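PDB 5YTI: flagellar hook associated protein type 3 FlgL from Legionella pneumophila subsp. pneumophila, which probably serves as a structural protein of the bacterial flagellum, at the junction between hook and filament. Local coordinates for residues E76-S81 and V341-L345; D159-R163 and A174-D180. All blocks are in the same frame, centred on the assembly; numbering follows the deposited sequence.

Contact 1 (E76-S81 and V341-L345); sequences EEGILS and VQSDL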
ATOM      1  N   GLU A  76      10.516 -18.925  -7.412  1.00 92.67           N
ATOM      2  CA  GLU A  76       9.653 -17.845  -6.922  1.00 90.16           C
ATOM      3  C   GLU A  76       8.972 -17.036  -8.061  1.00 91.11           C
ATOM      4  O   GLU A  76       7.859 -16.581  -7.900  1.00 90.72           O
ATOM      5  CB  GLU A  76      10.460 -16.910  -6.007  1.00 87.83           C
ATOM      6  CG  GLU A  76       9.599 -15.970  -5.179  1.00 88.86           C
ATOM      7  CD  GLU A  76      10.314 -14.706  -4.707  1.00 88.22           C
ATOM      8  OE1 GLU A  76       9.772 -13.606  -4.937  1.00 85.56           O
ATOM      9  OE2 GLU A  76      11.399 -14.807  -4.087  1.00 93.25           O
ATOM     10  N   GLU A  77       9.629 -16.837  -9.201  1.00 93.62           N
ATOM     11  CA  GLU A  77       8.985 -16.143 -10.303  1.00 95.81           C
ATOM     12  C   GLU A  77       7.741 -16.939 -10.670  1.00 95.83           C
ATOM     13  O   GLU A  77       6.686 -16.367 -10.891  1.00 97.80           O
ATOM     14  CB  GLU A  77       9.944 -15.972 -11.499  1.00100.43           C
ATOM     15  CG  GLU A  77       9.334 -15.374 -12.777  1.00107.86           C
ATOM     16  CD  GLU A  77       8.626 -14.005 -12.591  1.00111.59           C
ATOM     17  OE1 GLU A  77       9.160 -13.087 -11.931  1.00111.02           O
ATOM     18  OE2 GLU A  77       7.520 -13.825 -13.139  1.00113.18           O
ATOM     19  N   GLY A  78       7.851 -18.266 -10.662  1.00 97.90           N
ATOM     20  CA  GLY A  78       6.779 -19.158 -11.145  1.00 97.53           C
ATOM     21  C   GLY A  78       5.568 -19.278 -10.238  1.00 96.46           C
ATOM     22  O   GLY A  78       4.445 -19.497 -10.712  1.00 95.30           O
ATOM     23  N   ILE A  79       5.810 -19.149  -8.932  1.00 92.36           N
ATOM     24  CA  ILE A  79       4.743 -19.083  -7.945  1.00 88.19           C
ATOM     25  C   ILE A  79       4.019 -17.739  -8.032  1.00 85.59           C
ATOM     26  O   ILE A  79       2.793 -17.702  -8.115  1.00 86.39           O
ATOM     27  CB  ILE A  79       5.273 -19.322  -6.521  1.00 86.90           C
ATOM     28  CG1 ILE A  79       5.788 -20.770  -6.384  1.00 87.57           C
ATOM     29  CG2 ILE A  79       4.196 -19.013  -5.483  1.00 84.99           C
ATOM     30  CD1 ILE A  79       4.731 -21.853  -6.559  1.00 87.93           C
ATOM     31  N   LEU A  80       4.763 -16.642  -8.041  1.00 82.16           N
ATOM     32  CA  LEU A  80       4.169 -15.343  -8.308  1.00 81.30           C
ATOM     33  C   LEU A  80       3.423 -15.354  -9.634  1.00 82.20           C
ATOM     34  O   LEU A  80       2.294 -14.882  -9.704  1.00 83.80           O
ATOM     35  CB  LEU A  80       5.217 -14.237  -8.304  1.00 80.27           C
ATOM     36  CG  LEU A  80       5.736 -13.898  -6.910  1.00 81.01           C
ATOM     37  CD1 LEU A  80       6.542 -12.617  -6.930  1.00 82.79           C
ATOM     38  CD2 LEU A  80       4.633 -13.733  -5.882  1.00 80.79           C
ATOM     39  N   SER A  81       4.037 -15.907 -10.675  1.00 83.40           N
ATOM     40  CA  SER A  81       3.393 -16.046 -12.008  1.00 84.12           C
ATOM     41  C   SER A  81       2.021 -16.784 -11.978  1.00 82.85           C
ATOM     42  O   SER A  81       1.029 -16.332 -12.598  1.00 76.85           O
ATOM     43  CB  SER A  81       4.383 -16.760 -12.929  1.00 86.05           C
ATOM     44  OG  SER A  81       3.813 -17.187 -14.144  1.00 88.75           O
ATOM     45  N   VAL A 341       6.597  -6.697  -7.590  1.00 79.44           N
ATOM     46  CA  VAL A 341       7.461  -7.701  -6.981  1.00 77.87           C
ATOM     47  C   VAL A 341       8.138  -8.498  -8.080  1.00 77.25           C
ATOM     48  O   VAL A 341       9.301  -8.769  -7.977  1.00 79.48           O
ATOM     49  CB  VAL A 341       6.721  -8.641  -6.012  1.00 77.64           C
ATOM     50  CG1 VAL A 341       7.657  -9.694  -5.471  1.00 78.53           C
ATOM     51  CG2 VAL A 341       6.138  -7.868  -4.839  1.00 77.23           C
ATOM     52  N   GLN A 342       7.432  -8.844  -9.143  1.00 77.18           N
ATOM     53  CA  GLN A 342       8.072  -9.526 -10.284  1.00 78.20           C
ATOM     54  C   GLN A 342       9.130  -8.665 -10.936  1.00 79.43           C
ATOM     55  O   GLN A 342      10.206  -9.151 -11.246  1.00 79.30           O
ATOM     56  CB  GLN A 342       7.066  -9.934 -11.365  1.00 77.23           C
ATOM     57  CG  GLN A 342       6.153 -11.065 -10.958  1.00 76.23           C
ATOM     58  CD  GLN A 342       5.077 -11.285 -11.970  1.00 75.96           C
ATOM     59  OE1 GLN A 342       4.331 -10.371 -12.302  1.00 75.84           O
ATOM     60  NE2 GLN A 342       4.980 -12.508 -12.466  1.00 77.62           N
ATOM     61  N   SER A 343       8.827  -7.393 -11.167  1.00 81.01           N
ATOM     62  CA  SER A 343       9.818  -6.516 -11.791  1.00 81.61           C
ATOM     63  C   SER A 343      11.059  -6.471 -10.894  1.00 82.97           C
ATOM     64  O   SER A 343      12.159  -6.558 -11.407  1.00 82.64           O
ATOM     65  CB  SER A 343       9.258  -5.113 -12.081  1.00 80.32           C
ATOM     66  OG  SER A 343       8.209  -5.165 -13.055  1.00 81.63           O
ATOM     67  N   ASP A 344      10.874  -6.380  -9.568  1.00 83.07           N
ATOM     68  CA  ASP A 344      11.995  -6.351  -8.612  1.00 83.91           C
ATOM     69  C   ASP A 344      12.900  -7.590  -8.746  1.00 84.83           C
ATOM     70  O   ASP A 344      14.128  -7.517  -8.663  1.00 83.25           O
ATOM     71  CB  ASP A 344      11.499  -6.267  -7.156  1.00 83.51           C
ATOM     72  CG  ASP A 344      12.618  -5.889  -6.178  1.00 85.94           C
ATOM     73  OD1 ASP A 344      13.031  -4.704  -6.210  1.00 92.04           O
ATOM     74  OD2 ASP A 344      13.091  -6.737  -5.382  1.00 84.83           O
ATOM     75  N   LEU A 345      12.239  -8.724  -8.927  1.00 85.10           N
ATOM     76  CA  LEU A 345      12.840 -10.029  -8.995  1.00 84.80           C
ATOM     77  C   LEU A 345      13.633 -10.121 -10.314  1.00 83.92           C
ATOM     78  O   LEU A 345      14.769 -10.519 -10.308  1.00 83.43           O
ATOM     79  CB  LEU A 345      11.697 -11.034  -8.932  1.00 86.55           C
ATOM     80  CG  LEU A 345      11.901 -12.495  -8.609  1.00 89.69           C
ATOM     81  CD1 LEU A 345      10.554 -13.123  -8.280  1.00 90.39           C
ATOM     82  CD2 LEU A 345      12.505 -13.178  -9.813  1.00 92.84           C
TER

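Contact 2 (D159-R163 and A174-D180); sequences DSTQR and AVNDTGD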
ATOM      1  N   ASP A 159       8.018 -12.953   9.313  1.00 90.27           N
ATOM      2  CA  ASP A 159       8.607 -11.606   9.546  1.00 89.37           C
ATOM      3  C   ASP A 159       8.943 -10.930   8.209  1.00 87.09           C
ATOM      4  O   ASP A 159       8.727 -11.513   7.115  1.00 81.78           O
ATOM      5  CB  ASP A 159       9.848 -11.652  10.478  1.00 89.84           C
ATOM      6  CG  ASP A 159      11.074 -12.322   9.840  1.00 91.06           C
ATOM      7  OD1 ASP A 159      11.216 -12.257   8.612  1.00 94.54           O
ATOM      8  OD2 ASP A 159      11.918 -12.903  10.567  1.00 89.66           O
ATOM      9  N   SER A 160       9.462  -9.705   8.290  1.00 83.92           N
ATOM     10  CA  SER A 160       9.874  -9.003   7.077  1.00 81.36           C
ATOM     11  C   SER A 160      11.364  -9.117   6.724  1.00 79.87           C
ATOM     12  O   SER A 160      11.873  -8.178   6.180  1.00 81.27           O
ATOM     13  CB  SER A 160       9.511  -7.517   7.191  1.00 79.49           C
ATOM     14  OG  SER A 160       8.146  -7.320   7.512  1.00 77.94           O
ATOM     15  N   THR A 161      12.053 -10.230   6.990  1.00 78.64           N
ATOM     16  CA  THR A 161      13.515 -10.266   6.862  1.00 81.67           C
ATOM     17  C   THR A 161      14.060 -11.044   5.671  1.00 83.76           C
ATOM     18  O   THR A 161      13.899 -12.257   5.557  1.00 87.11           O
ATOM     19  CB  THR A 161      14.169 -10.778   8.162  1.00 83.93           C
ATOM     20  OG1 THR A 161      13.926  -9.823   9.189  1.00 89.20           O
ATOM     21  CG2 THR A 161      15.685 -10.959   8.028  1.00 83.21           C
ATOM     22  N   GLN A 162      14.765 -10.323   4.807  1.00 87.48           N
ATOM     23  CA  GLN A 162      15.349 -10.887   3.580  1.00 87.91           C
ATOM     24  C   GLN A 162      16.781 -11.398   3.798  1.00 89.24           C
ATOM     25  O   GLN A 162      17.615 -10.736   4.411  1.00 88.36           O
ATOM     26  CB  GLN A 162      15.344  -9.837   2.443  1.00 84.02           C
ATOM     27  CG  GLN A 162      13.960  -9.439   1.942  1.00 82.59           C
ATOM     28  CD  GLN A 162      13.964  -8.435   0.778  1.00 81.12           C
ATOM     29  OE1 GLN A 162      14.357  -7.264   0.946  1.00 81.50           O
ATOM     30  NE2 GLN A 162      13.495  -8.881  -0.402  1.00 76.69           N
ATOM     31  N   ARG A 163      17.054 -12.578   3.271  1.00 94.01           N
ATOM     32  CA  ARG A 163      18.418 -13.076   3.204  1.00 98.58           C
ATOM     33  C   ARG A 163      19.116 -12.479   2.000  1.00 95.27           C
ATOM     34  O   ARG A 163      18.716 -12.721   0.858  1.00 91.38           O
ATOM     35  CB  ARG A 163      18.447 -14.601   3.108  1.00105.27           C
ATOM     36  CG  ARG A 163      18.488 -15.297   4.466  1.00113.11           C
ATOM     37  CD  ARG A 163      18.804 -16.792   4.339  1.00119.39           C
ATOM     38  NE  ARG A 163      18.225 -17.396   3.127  1.00122.99           N
ATOM     39  CZ  ARG A 163      16.915 -17.483   2.845  1.00122.46           C
ATOM     40  NH1 ARG A 163      16.518 -18.060   1.707  1.00121.14           N
ATOM     41  NH2 ARG A 163      15.996 -16.995   3.677  1.00119.23           N
ATOM     42  N   ALA A 174      19.128 -10.063  -2.769  1.00 89.53           N
ATOM     43  CA  ALA A 174      18.106 -10.699  -1.921  1.00 89.51           C
ATOM     44  C   ALA A 174      17.547 -11.946  -2.598  1.00 87.59           C
ATOM     45  O   ALA A 174      17.182 -11.881  -3.761  1.00 86.00           O
ATOM     46  CB  ALA A 174      16.985  -9.716  -1.609  1.00 89.66           C
ATOM     47  N   VAL A 175      17.466 -13.065  -1.880  1.00 85.94           N
ATOM     48  CA  VAL A 175      17.069 -14.308  -2.519  1.00 87.03           C
ATOM     49  C   VAL A 175      15.668 -14.728  -2.161  1.00 89.27           C
ATOM     50  O   VAL A 175      15.276 -15.861  -2.441  1.00 98.36           O
ATOM     51  CB  VAL A 175      18.009 -15.466  -2.173  1.00 86.73           C
ATOM     52  CG1 VAL A 175      19.435 -15.094  -2.506  1.00 86.54           C
ATOM     53  CG2 VAL A 175      17.882 -15.846  -0.710  1.00 87.38           C
ATOM     54  N   ASN A 176      14.912 -13.835  -1.539  1.00 89.97           N
ATOM     55  CA  ASN A 176      13.520 -14.117  -1.206  1.00 88.43           C
ATOM     56  C   ASN A 176      12.749 -12.841  -1.070  1.00 87.73           C
ATOM     57  O   ASN A 176      13.319 -11.747  -1.035  1.00 86.75           O
ATOM     58  CB  ASN A 176      13.407 -14.916   0.104  1.00 87.84           C
ATOM     59  CG  ASN A 176      13.860 -14.135   1.321  1.00 86.34           C
ATOM     60  OD1 ASN A 176      14.968 -13.626   1.384  1.00 86.61           O
ATOM     61  ND2 ASN A 176      13.006 -14.069   2.309  1.00 88.83           N
ATOM     62  N   ASP A 177      11.435 -12.992  -1.010  1.00 88.19           N
ATOM     63  CA  ASP A 177      10.552 -11.910  -0.594  1.00 85.86           C
ATOM     64  C   ASP A 177       9.705 -12.415   0.574  1.00 84.87           C
ATOM     65  O   ASP A 177       9.742 -13.609   0.898  1.00 87.46           O
ATOM     66  CB  ASP A 177       9.672 -11.451  -1.741  1.00 86.07           C
ATOM     67  CG  ASP A 177      10.461 -10.868  -2.897  1.00 88.27           C
ATOM     68  OD1 ASP A 177      10.907 -11.649  -3.766  1.00 92.33           O
ATOM     69  OD2 ASP A 177      10.595  -9.621  -2.970  1.00 89.57           O
ATOM     70  N   THR A 178       8.962 -11.519   1.222  1.00 83.01           N
ATOM     71  CA  THR A 178       8.197 -11.918   2.397  1.00 81.91           C
ATOM     72  C   THR A 178       6.721 -11.588   2.284  1.00 81.80           C
ATOM     73  O   THR A 178       6.332 -10.604   1.664  1.00 82.93           O
ATOM     74  CB  THR A 178       8.801 -11.351   3.708  1.00 81.74           C
ATOM     75  OG1 THR A 178       8.655  -9.925   3.769  1.00 81.55           O
ATOM     76  CG2 THR A 178      10.263 -11.726   3.790  1.00 81.23           C
ATOM     77  N   GLY A 179       5.911 -12.433   2.914  1.00 81.98           N
ATOM     78  CA  GLY A 179       4.459 -12.458   2.722  1.00 80.21           C
ATOM     79  C   GLY A 179       3.784 -11.164   3.072  1.00 78.50           C
ATOM     80  O   GLY A 179       2.773 -10.809   2.460  1.00 77.38           O
ATOM     81  N   ASP A 180       4.346 -10.454   4.048  1.00 77.66           N
ATOM     82  CA  ASP A 180       3.801  -9.163   4.446  1.00 78.33           C
ATOM     83  C   ASP A 180       3.925  -8.195   3.278  1.00 76.83           C
ATOM     84  O   ASP A 180       3.018  -7.426   3.000  1.00 75.46           O
ATOM     85  CB  ASP A 180       4.508  -8.607   5.682  1.00 80.18           C
ATOM     86  CG  ASP A 180       5.943  -8.173   5.383  1.00 81.79           C
ATOM     87  OD1 ASP A 180       6.737  -9.046   4.940  1.00 83.22           O
ATOM     88  OD2 ASP A 180       6.262  -6.970   5.581  1.00 79.76           O
TER

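Contact 1 (E76-S81 and V341-L345)
The side chain of Glu77 leaves the backbone with CG opposite its own N (chi1 174°) and then bends at chi2, which brings its carboxylate up against Gln342 on the facing helix. Gln342 answers with a chain extended beyond CG that runs across Glu77 at about a right angle. The two flat end groups are nearly coplanar, their planes 13° apart. Even so, the link between them is weak: Gln342 NE2 lies 2.9 Å from Glu77 OE2, but the N-H is bent well away from the line to its acceptor. The other oxygen, Glu77 OE1, rests 3.8 Å from Gln342 CB, so the carboxylate also lies against the aliphatic part of the amide chain. On the more buried side, Leu80 reaches toward Val341 with one methyl, CD1 meeting Val341 CG1 at 3.5 Å. Leu345 CD1 comes to the same leucine methyl, Leu80 CD1, at 4.3 Å and lies 3.5 Å from Glu76 OE1. These residues belong to helices 49-96 and 316-374, which run antiparallel here, their local axes 10.5 Å apart, and pair as the long N- and C-terminal helices do in the rod-like bundle of flagellin-family proteins. Val182, on the short helix 179-184, touches Leu80 from outside the pair, while Met135 and Phe136 pack on Glu76. The bent amide-carboxylate bond probably adds little direction, and the contact rests on methyls together with the aliphatic stem of Gln342 laid against Glu77.

Contact 2 (D159-R163 and A174-D180)
Arg163, Gln162 and Asn176 meet where two nearly antiparallel stretches of chain lie side by side, and Asn176 serves both of the others. Its side-chain oxygen OD1 accepts the backbone N of Arg163 at 3.0 Å, in the carbonyl plane and on a lone pair. For this the chi1 of Asn176, 66°, sets CG between the backbone N and the carbonyl carbon. The backbone oxygen of Asn176 is taken by Gln162, whose extended chain delivers NE2 to Asn176 O at 2.9 Å, again in the carbonyl plane. The same nitrogen, Gln162 NE2, also rests 3.8 Å from the methyl CB of Ala174. Arg163 offers its own carbonyl in turn: Val175 N donates to Arg163 O at 3.0 Å, while Val175 CG2 comes within 3.6 Å of Arg163 NH1 and Asn176 OD1 lies over one face of the guanidinium. This pairing prolongs the ladder of the beta hairpin formed by strands 164-168 and 171-174, with the Asn176 side chain accepting from Arg163 N just beyond the strands' ends. Farther along, the start of the 159-163 loop, Asp159 to Thr161, forms an Asx turn in which Asp159 OD1 accepts from Thr161 N at 2.7 Å. Thr178 turns toward this loop, its CB 3.4 Å from Asp159 O. At the far end, Ser160 OG donates to Asp180 OD2 at 2.7 Å, approaching from above the carboxylate plane. That same oxygen forms a salt bridge to Arg185 of the second subunit, and Tyr156 of that subunit packs on Ser160 and Thr161.

Contact 1 joins two long helices and is only partly buried, whereas contact 2 lies mostly buried among loops and hairpin ends, with Arg163 exposed at its edge. Their chemistry differs accordingly: at contact 1 the helices meet through methyls, aliphatic stems and one weak side-chain bond, while contact 2 relies on several backbone and side-chain hydrogen bonds. Along the chain, contact 2 is nested inside the long excursion that contact 1 closes. They touch through Glu76 and Val341, which meet Asn176 and Asp177. The carboxylates of Glu76 and Asp177 come too close to be judged at this resolution; one may be protonated, and Arg348, salt-bridged to Asp177, would probably offset charge there. Both contacts also reach the second subunit.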